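Local atomic coordinates of exonuclease (Laribacter hongkongensis, PDB entry 3SYY), a protein that digests double-stranded DNA with strict 5'-to-3' polarity as a magnesium-binding alkaline exonuclease. Residues E66-A71 against I111-P116; A73-E78 against Y165-I170; V16-V21 against F97-D102. One frame throughout, in Å; residues are numbered along the deposited sequence.

Overall arrangement
Contacts 1 and 2 lie about 10 Å apart, centre to centre. Both use helix 59-79, which packs first on strand 109-114 and about two turns later on strand 165-171 of the same five-stranded sheet. Contact 3 belongs to a separate small sheet; its centre is about 16 Å from contact 1 and 21 Å from contact 2. Along the chain the segments run 16-21, 66-71, 73-78, 97-102, 111-116, 165-170, so every pair of contacts interleaves. Contacts 1 and 3 meet at the magnesium site: Pro-101 and Asp-102, then Glu-112, Ile-113 and Lys-114, spell the PD-(D/E)XK nuclease signature. Contact 2 is packing beyond that centre, near the surface.

Contact 1: residues E66-A71 against I111-P116; sequences ELEPHA and IEIKCP. With MG (magnesium ion), chain B.
Glu-68 and Cys-115 mark the closest approach of the two backbones, CA to CA 6.4 Å, where helix 59-79 passes the end of strand 109-114. The helix is kinked here: Pro-69 has no N-H to give to the preceding turn, and Leu-67 O accepts from both His-70 N and Ala-71 N. The thiol of Cys-115 slots against this turn, its SG 3.8 Å from Glu-68 CA and 3.9 Å from Leu-67 CB. Ala-71, with its single methyl, lets the strand come close: its CB is 3.5 Å from Ile-113 CG2. The other branch of Ile-113 ends in CD1, 3.9 Å from Glu-68 CG, so this glutamate packs by its methylenes. Its carboxylate serves polar partners: OE1 takes a hydrogen bond of 2.7 Å from a magnesium-bound water, and OE2 forms a salt bridge with Arg-72. Ile-113 is likewise two-sided, for its O binds magnesium at 2.4 Å while its side chain is buried. Strand 109-114 runs between strands 103-105 and 149-155; Leu-67 and Ala-71 also touch Tyr-155, whereas Glu-112, whose CB leaves the strand on the side away from helix 59-79, binds the same magnesium through OE2 and touches Gln-137 and Met-138 of helix 132-145.

Contact 2: residues A73-E78 against Y165-I170; sequences ARYIIE and YFCTRI
Tyr-165 holds its CG anti to the backbone N (chi1 174°), which sends the ring out from the strand to lie among Arg-74, Tyr-75 and Glu-78. Arg-74 also sets its CG anti to its own N, which puts that atom beside the ring; the bend at the next torsion, chi2, then carries the guanidinium back over the base of the tyrosine. Helix 73-78 and strand 165-170 run 69° apart in direction, their axes 9.8 Å from each other at the closest, and the tyrosine is long enough to bridge much of that gap.

Glu-78 is placed over one face of the ring. Its CG lies 3.8 Å from the centroid of Tyr-165, 18° off the ring normal, a CH-pi contact. Arg-74 CG approaches obliquely, 3.5 Å from Tyr-165 CD1. The guanidinium puts a face over Tyr-165 CB, with NH2 3.8 Å from that atom, so it sits above the aliphatic root of the side chain. Further along, Tyr-165 OH comes within 3.4 Å of Tyr-75 CD1. The Tyr-75 ring turns its edge to the next inward-facing strand residue, Cys-167, whose SG is 4.0 Å from CE1: a sulfur-aromatic contact. Tyr-75 OH is hydrogen-bonded to Asp-151 of strand 149-155, an aspartate that also pairs with Arg-169.

Arg-74 NE gives Glu-78 OE1 a nearly straight bond of 2.9 Å, using the carboxylate's anti lone pair within one helical turn. This salt bridge probably restrains both long chains, with their methylenes against the ring and the flat guanidinium over Tyr-165 CB; the attraction between helix and strand here is probably mostly dispersion and CH-pi.

Contact 3: residues V16-V21 against F97-D102; sequences VTASRV and FGASPD. With MG (magnesium ion), chain B.
Phe-97 and Val-16 are paired residues of neighbouring parallel strands and carry their side chains on the same face. From Phe-97 CB, CG is set anti to the backbone N (chi1 -177°), which swings the ring toward the partner strand. CD2 is met twice: by Val-16 CG1 at 3.8 Å, and in the ring plane by Val-16 O at 3.4 Å. One atom further, CE2 touches Val-21 CG2 at 3.9 Å and Val-16 CG1 as well. The ring also meets His-91, their planes nearly parallel, and the side chain reaches Thr-140 of helix 132-145 and Val-184 of helix 174-205. A large flat apolar group suits this place, with Val-21 CG2 at its edge and Val-16 CG1 out of the ring plane.

The strands are joined by a bond from Gly-98 N to Val-16 O of 3.1 Å, and by a weaker, more bent one from Ala-18 N to Gly-98 O. Strand 97-99 is the middle of a small sheet, between 16-17 and 89-90, and leads through Ser-100 into Pro-101 and Asp-102, the first half of the PD-(D/E)XK nuclease signature. Asp-102 OD2 binds magnesium at 2.4 Å, while its OD1 accepts a hydrogen bond from a water on the same ion. Glu-112 and Ile-113 supply further ligands to this metal, and Ser-100 and Glu-112 take part in the other magnesium site.

Just beyond the last bridged pair, Thr-17 with Gly-98, Ala-18 CB and Ala-99 CB meet at 3.7 Å; small methyls suit a place so near helix 132-145, where Ala-18 touches Thr-140 and Ala-99 touches Cys-144.

Contact 1: residues E66-A71 against I111-P116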
loop_
_atom_site.group_PDB
_atom_site.type_symbol
_atom_site.label_atom_id
_atom_site.label_comp_id
_atom_site.label_asym_id
_atom_site.label_seq_id
_atom_site.Cartn_x
_atom_site.Cartn_y
_atom_site.Cartn_z
ATOM N N GLU A 66 10.020 14.221 14.445
ATOM C CA GLU A 66 11.139 15.132 14.552
ATOM C C GLU A 66 10.723 16.574 14.815
ATOM O O GLU A 66 11.489 17.337 15.381
ATOM C CB GLU A 66 12.008 15.088 13.304
ATOM C CG GLU A 66 13.050 13.970 13.393
ATOM C CD GLU A 66 13.931 13.915 12.188
ATOM O OE1 GLU A 66 13.375 13.877 11.068
ATOM O OE2 GLU A 66 15.177 13.880 12.355
ATOM N N LEU A 67 9.542 16.941 14.365
ATOM C CA LEU A 67 9.000 18.302 14.608
ATOM C C LEU A 67 8.379 18.481 16.003
ATOM O O LEU A 67 8.093 19.622 16.435
ATOM C CB LEU A 67 7.953 18.652 13.577
ATOM C CG LEU A 67 7.591 20.139 13.327
ATOM C CD1 LEU A 67 8.785 20.913 12.729
ATOM C CD2 LEU A 67 6.372 20.170 12.417
ATOM N N GLU A 68 8.095 17.397 16.698
ATOM C CA GLU A 68 7.295 17.579 17.920
ATOM C C GLU A 68 8.008 18.489 18.999
ATOM O O GLU A 68 7.342 19.269 19.677
ATOM C CB GLU A 68 6.810 16.214 18.442
ATOM C CG GLU A 68 6.366 16.092 19.902
ATOM C CD GLU A 68 6.320 14.594 20.306
ATOM O OE1 GLU A 68 5.755 13.772 19.495
ATOM O OE2 GLU A 68 6.900 14.265 21.389
ATOM N N PRO A 69 9.334 18.421 19.120
ATOM C CA PRO A 69 9.901 19.396 20.061
ATOM C C PRO A 69 9.818 20.865 19.625
ATOM O O PRO A 69 9.936 21.726 20.486
ATOM C CB PRO A 69 11.350 19.005 20.152
ATOM C CG PRO A 69 11.609 18.111 18.957
ATOM C CD PRO A 69 10.338 17.453 18.639
ATOM N N HIS A 70 9.631 21.123 18.328
ATOM C CA HIS A 70 9.444 22.493 17.834
ATOM C C HIS A 70 8.080 22.865 18.319
ATOM O O HIS A 70 7.884 23.980 18.831
ATOM C CB HIS A 70 9.454 22.589 16.300
ATOM C CG HIS A 70 10.782 22.337 15.633
ATOM N ND1 HIS A 70 11.570 21.221 15.867
ATOM C CD2 HIS A 70 11.393 23.015 14.630
ATOM C CE1 HIS A 70 12.631 21.258 15.079
ATOM N NE2 HIS A 70 12.535 22.326 14.305
ATOM N N ALA A 71 7.101 21.981 18.098
ATOM C CA ALA A 71 5.735 22.227 18.526
ATOM C C ALA A 71 5.652 22.458 20.041
ATOM O O ALA A 71 4.918 23.360 20.495
ATOM C CB ALA A 71 4.787 21.037 18.129
ATOM N N ILE A 111 -0.314 18.064 27.673
ATOM C CA ILE A 111 -0.305 18.483 26.265
ATOM C C ILE A 111 -0.215 17.193 25.424
ATOM O O ILE A 111 0.484 16.265 25.818
ATOM C CB ILE A 111 0.881 19.453 25.967
ATOM C CG1 ILE A 111 0.987 19.799 24.479
ATOM C CG2 ILE A 111 2.183 18.911 26.526
ATOM C CD1 ILE A 111 1.993 20.917 24.163
ATOM N N GLU A 112 -0.959 17.147 24.328
ATOM C CA GLU A 112 -0.805 16.057 23.312
ATOM C C GLU A 112 -0.557 16.833 22.015
ATOM O O GLU A 112 -1.343 17.727 21.677
ATOM C CB GLU A 112 -2.106 15.251 23.175
ATOM C CG GLU A 112 -2.080 14.282 21.899
ATOM C CD GLU A 112 -0.925 13.272 21.978
ATOM O OE1 GLU A 112 -0.492 12.945 23.119
ATOM O OE2 GLU A 112 -0.388 12.807 20.892
ATOM N N ILE A 113 0.551 16.528 21.356
ATOM C CA ILE A 113 0.994 17.219 20.147
ATOM C C ILE A 113 0.798 16.352 18.882
ATOM O O ILE A 113 1.210 15.173 18.848
ATOM C CB ILE A 113 2.484 17.528 20.281
ATOM C CG1 ILE A 113 2.730 18.540 21.443
ATOM C CG2 ILE A 113 3.087 18.082 18.937
ATOM C CD1 ILE A 113 4.197 18.683 21.782
ATOM N N LYS A 114 0.213 16.948 17.836
ATOM C CA LYS A 114 0.247 16.322 16.506
ATOM C C LYS A 114 1.043 17.206 15.549
ATOM O O LYS A 114 0.902 18.473 15.558
ATOM C CB LYS A 114 -1.177 16.110 15.977
ATOM C CG LYS A 114 -2.151 15.392 16.910
ATOM C CD LYS A 114 -1.619 14.062 17.415
ATOM C CE LYS A 114 -2.679 13.316 18.284
ATOM N NZ LYS A 114 -2.022 12.050 18.875
ATOM N N CYS A 115 1.870 16.568 14.705
ATOM C CA CYS A 115 2.546 17.255 13.611
ATOM C C CYS A 115 2.270 16.496 12.308
ATOM O O CYS A 115 3.141 15.759 11.840
ATOM C CB CYS A 115 4.047 17.285 13.845
ATOM S SG CYS A 115 4.531 18.336 15.353
ATOM N N PRO A 116 1.089 16.703 11.733
ATOM C CA PRO A 116 0.607 15.877 10.708
ATOM C C PRO A 116 0.867 16.466 9.333
ATOM O O PRO A 116 1.616 17.461 9.191
ATOM C CB PRO A 116 -0.886 15.866 11.013
ATOM C CG PRO A 116 -1.134 17.392 11.298
ATOM C CD PRO A 116 0.076 17.688 12.176
HETATM MG MG MG B . 1.731 13.112 20.021
HETATM O O HOH W 1 3.769 12.201 20.406
HETATM O O HOH W 2 1.149 11.699 18.240
#

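Contact 2: residues A73-E78 against Y165-I170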
loop_
_atom_site.group_PDB
_atom_site.type_symbol
_atom_site.label_atom_id
_atom_site.label_comp_id
_atom_site.label_asym_id
_atom_site.label_seq_id
_atom_site.Cartn_x
_atom_site.Cartn_y
_atom_site.Cartn_z
ATOM N N ALA A 73 7.998 23.611 21.959
ATOM C CA ALA A 73 8.558 24.932 22.247
ATOM C C ALA A 73 7.554 26.006 21.878
ATOM O O ALA A 73 7.314 26.895 22.682
ATOM C CB ALA A 73 9.882 25.152 21.557
ATOM N N ARG A 74 6.949 25.920 20.696
ATOM C CA ARG A 74 5.941 26.883 20.277
ATOM C C ARG A 74 4.790 27.006 21.277
ATOM O O ARG A 74 4.264 28.121 21.522
ATOM C CB ARG A 74 5.399 26.564 18.875
ATOM C CG ARG A 74 4.351 27.564 18.355
ATOM C CD ARG A 74 4.988 28.985 18.016
ATOM N NE ARG A 74 4.028 29.733 17.201
ATOM C CZ ARG A 74 3.986 29.764 15.860
ATOM N NH1 ARG A 74 4.914 29.165 15.118
ATOM N NH2 ARG A 74 3.024 30.437 15.249
ATOM N N TYR A 75 4.354 25.871 21.829
ATOM C CA TYR A 75 3.253 25.906 22.789
ATOM C C TYR A 75 3.661 26.738 24.017
ATOM O O TYR A 75 2.878 27.561 24.472
ATOM C CB TYR A 75 2.907 24.484 23.252
ATOM C CG TYR A 75 2.000 24.399 24.451
ATOM C CD1 TYR A 75 0.621 24.568 24.317
ATOM C CD2 TYR A 75 2.511 24.125 25.727
ATOM C CE1 TYR A 75 -0.230 24.420 25.396
ATOM C CE2 TYR A 75 1.650 23.996 26.835
ATOM C CZ TYR A 75 0.293 24.145 26.658
ATOM O OH TYR A 75 -0.616 24.020 27.690
ATOM N N ILE A 76 4.831 26.458 24.581
ATOM C CA ILE A 76 5.362 27.239 25.760
ATOM C C ILE A 76 5.534 28.738 25.389
ATOM O O ILE A 76 5.225 29.644 26.186
ATOM C CB ILE A 76 6.660 26.622 26.303
ATOM C CG1 ILE A 76 6.464 25.166 26.759
ATOM C CG2 ILE A 76 7.252 27.422 27.541
ATOM C CD1 ILE A 76 7.787 24.377 26.722
ATOM N N ILE A 77 5.988 29.015 24.175
ATOM C CA ILE A 77 6.063 30.425 23.706
ATOM C C ILE A 77 4.697 31.048 23.754
ATOM O O ILE A 77 4.536 32.156 24.317
ATOM C CB ILE A 77 6.646 30.526 22.292
ATOM C CG1 ILE A 77 8.110 30.124 22.338
ATOM C CG2 ILE A 77 6.488 31.936 21.718
ATOM C CD1 ILE A 77 8.728 29.947 20.948
ATOM N N GLU A 78 3.700 30.342 23.223
ATOM C CA GLU A 78 2.358 30.865 23.144
ATOM C C GLU A 78 1.651 30.969 24.496
ATOM O O GLU A 78 0.719 31.779 24.653
ATOM C CB GLU A 78 1.494 30.055 22.168
ATOM C CG GLU A 78 2.042 30.019 20.733
ATOM C CD GLU A 78 1.775 31.295 19.964
ATOM O OE1 GLU A 78 2.386 31.493 18.893
ATOM O OE2 GLU A 78 0.928 32.095 20.416
ATOM N N TYR A 165 0.183 27.194 14.066
ATOM C CA TYR A 165 -0.063 26.747 15.445
ATOM C C TYR A 165 -1.517 26.724 15.807
ATOM O O TYR A 165 -2.227 27.712 15.576
ATOM C CB TYR A 165 0.721 27.628 16.419
ATOM C CG TYR A 165 0.420 27.333 17.863
ATOM C CD1 TYR A 165 1.067 26.297 18.536
ATOM C CD2 TYR A 165 -0.491 28.126 18.563
ATOM C CE1 TYR A 165 0.802 26.047 19.902
ATOM C CE2 TYR A 165 -0.758 27.914 19.896
ATOM C CZ TYR A 165 -0.114 26.894 20.571
ATOM O OH TYR A 165 -0.446 26.734 21.896
ATOM N N PHE A 166 -1.994 25.564 16.305
ATOM C CA PHE A 166 -3.382 25.423 16.721
ATOM C C PHE A 166 -3.396 24.743 18.073
ATOM O O PHE A 166 -2.639 23.779 18.309
ATOM C CB PHE A 166 -4.201 24.573 15.720
ATOM C CG PHE A 166 -5.565 24.182 16.239
ATOM C CD1 PHE A 166 -6.645 24.992 16.015
ATOM C CD2 PHE A 166 -5.738 23.019 17.004
ATOM C CE1 PHE A 166 -7.886 24.669 16.492
ATOM C CE2 PHE A 166 -6.965 22.674 17.493
ATOM C CZ PHE A 166 -8.057 23.479 17.219
ATOM N N CYS A 167 -4.233 25.247 18.971
ATOM C CA CYS A 167 -4.326 24.629 20.292
ATOM C C CYS A 167 -5.743 24.783 20.801
ATOM O O CYS A 167 -6.381 25.873 20.620
ATOM C CB CYS A 167 -3.287 25.179 21.254
ATOM S SG CYS A 167 -3.445 24.570 22.978
ATOM N N THR A 168 -6.278 23.704 21.378
ATOM C CA THR A 168 -7.635 23.774 22.001
ATOM C C THR A 168 -7.633 22.876 23.248
ATOM O O THR A 168 -6.923 21.850 23.274
ATOM C CB THR A 168 -8.751 23.399 21.021
ATOM O OG1 THR A 168 -10.033 23.774 21.544
ATOM C CG2 THR A 168 -8.767 21.852 20.687
ATOM N N ARG A 169 -8.394 23.267 24.278
ATOM C CA ARG A 169 -8.345 22.561 25.556
ATOM C C ARG A 169 -9.443 21.555 25.659
ATOM O O ARG A 169 -10.608 21.871 25.381
ATOM C CB ARG A 169 -8.503 23.504 26.748
ATOM C CG ARG A 169 -8.067 22.806 28.078
ATOM C CD ARG A 169 -7.681 23.826 29.114
ATOM N NE ARG A 169 -6.322 24.332 28.898
ATOM C CZ ARG A 169 -5.697 25.107 29.772
ATOM N NH1 ARG A 169 -6.315 25.434 30.898
ATOM N NH2 ARG A 169 -4.480 25.541 29.545
ATOM N N ILE A 170 -9.074 20.342 26.066
ATOM C CA ILE A 170 -10.076 19.285 26.227
ATOM C C ILE A 170 -10.147 18.987 27.718
ATOM O O ILE A 170 -9.152 18.546 28.323
ATOM C CB ILE A 170 -9.688 17.993 25.428
ATOM C CG1 ILE A 170 -9.485 18.330 23.928
ATOM C CG2 ILE A 170 -10.756 16.884 25.665
ATOM C CD1 ILE A 170 -10.797 18.819 23.141
#

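Contact 3: residues V16-V21 against F97-D102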
loop_
_atom_site.group_PDB
_atom_site.type_symbol
_atom_site.label_atom_id
_atom_site.label_comp_id
_atom_site.label_asym_id
_atom_site.label_seq_id
_atom_site.Cartn_x
_atom_site.Cartn_y
_atom_site.Cartn_z
ATOM N N VAL A 16 -2.280 -2.163 26.574
ATOM C CA VAL A 16 -3.157 -1.266 25.882
ATOM C C VAL A 16 -2.623 0.159 26.140
ATOM O O VAL A 16 -2.351 0.516 27.287
ATOM C CB VAL A 16 -4.585 -1.390 26.371
ATOM C CG1 VAL A 16 -5.476 -0.314 25.739
ATOM C CG2 VAL A 16 -5.127 -2.792 26.022
ATOM N N THR A 17 -2.433 0.939 25.074
ATOM C CA THR A 17 -1.959 2.311 25.273
ATOM C C THR A 17 -3.036 3.309 24.863
ATOM O O THR A 17 -3.943 3.002 24.083
ATOM C CB THR A 17 -0.651 2.602 24.524
ATOM O OG1 THR A 17 -0.839 2.287 23.128
ATOM C CG2 THR A 17 0.515 1.791 25.094
ATOM N N ALA A 18 -2.941 4.522 25.402
ATOM C CA ALA A 18 -3.928 5.560 25.110
ATOM C C ALA A 18 -4.080 5.795 23.578
ATOM O O ALA A 18 -5.169 6.014 23.090
ATOM C CB ALA A 18 -3.491 6.897 25.796
ATOM N N SER A 19 -2.977 5.734 22.853
ATOM C CA SER A 19 -3.007 6.003 21.401
ATOM C C SER A 19 -3.804 4.950 20.619
ATOM O O SER A 19 -4.129 5.155 19.453
ATOM C CB SER A 19 -1.589 6.100 20.859
ATOM O OG SER A 19 -0.884 4.918 21.178
ATOM N N ARG A 20 -4.152 3.837 21.278
ATOM C CA ARG A 20 -4.860 2.763 20.584
ATOM C C ARG A 20 -6.226 2.529 21.156
ATOM O O ARG A 20 -6.956 1.606 20.739
ATOM C CB ARG A 20 -4.044 1.452 20.647
ATOM C CG ARG A 20 -2.623 1.561 20.041
ATOM C CD ARG A 20 -2.666 1.882 18.523
ATOM N NE ARG A 20 -3.277 0.825 17.698
ATOM C CZ ARG A 20 -2.692 -0.325 17.338
ATOM N NH1 ARG A 20 -1.440 -0.624 17.677
ATOM N NH2 ARG A 20 -3.373 -1.193 16.584
ATOM N N VAL A 21 -6.622 3.355 22.129
ATOM C CA VAL A 21 -7.926 3.137 22.744
ATOM C C VAL A 21 -9.049 3.202 21.731
ATOM O O VAL A 21 -10.038 2.450 21.825
ATOM C CB VAL A 21 -8.166 4.077 23.956
ATOM C CG1 VAL A 21 -9.616 4.075 24.338
ATOM C CG2 VAL A 21 -7.361 3.593 25.113
ATOM N N PHE A 97 -2.247 -1.291 31.229
ATOM C CA PHE A 97 -2.902 -0.145 30.569
ATOM C C PHE A 97 -2.161 1.117 30.984
ATOM O O PHE A 97 -1.894 1.329 32.182
ATOM C CB PHE A 97 -4.359 -0.101 31.012
ATOM C CG PHE A 97 -5.256 0.980 30.373
ATOM C CD1 PHE A 97 -6.352 1.465 31.114
ATOM C CD2 PHE A 97 -5.086 1.458 29.065
ATOM C CE1 PHE A 97 -7.261 2.416 30.594
ATOM C CE2 PHE A 97 -5.983 2.408 28.518
ATOM C CZ PHE A 97 -7.079 2.892 29.256
ATOM N N GLY A 98 -1.839 1.946 29.996
ATOM C CA GLY A 98 -1.039 3.114 30.272
ATOM C C GLY A 98 -1.153 4.181 29.213
ATOM O O GLY A 98 -1.817 4.003 28.170
ATOM N N ALA A 99 -0.507 5.318 29.485
ATOM C CA ALA A 99 -0.651 6.472 28.578
ATOM C C ALA A 99 0.643 7.250 28.555
ATOM O O ALA A 99 1.347 7.327 29.568
ATOM C CB ALA A 99 -1.813 7.397 29.031
ATOM N N SER A 100 0.942 7.847 27.398
ATOM C CA SER A 100 2.168 8.553 27.255
ATOM C C SER A 100 1.873 9.985 26.749
ATOM O O SER A 100 2.007 10.263 25.543
ATOM C CB SER A 100 3.053 7.796 26.271
ATOM O OG SER A 100 4.346 8.343 26.300
ATOM N N PRO A 101 1.461 10.898 27.659
ATOM C CA PRO A 101 1.205 12.248 27.135
ATOM C C PRO A 101 2.522 12.888 26.658
ATOM O O PRO A 101 3.596 12.450 27.056
ATOM C CB PRO A 101 0.550 12.997 28.316
ATOM C CG PRO A 101 0.865 12.191 29.556
ATOM C CD PRO A 101 1.200 10.767 29.112
ATOM N N ASP A 102 2.432 13.876 25.770
ATOM C CA ASP A 102 3.604 14.590 25.300
ATOM C C ASP A 102 4.140 15.624 26.327
ATOM O O ASP A 102 5.204 16.175 26.136
ATOM C CB ASP A 102 3.291 15.264 23.956
ATOM C CG ASP A 102 3.101 14.234 22.830
ATOM O OD1 ASP A 102 3.746 13.180 22.916
ATOM O OD2 ASP A 102 2.287 14.444 21.939
HETATM MG MG MG B . 1.731 13.112 20.021
HETATM O O HOH W 1 3.769 12.201 20.406
HETATM O O HOH W 2 1.149 11.699 18.240
#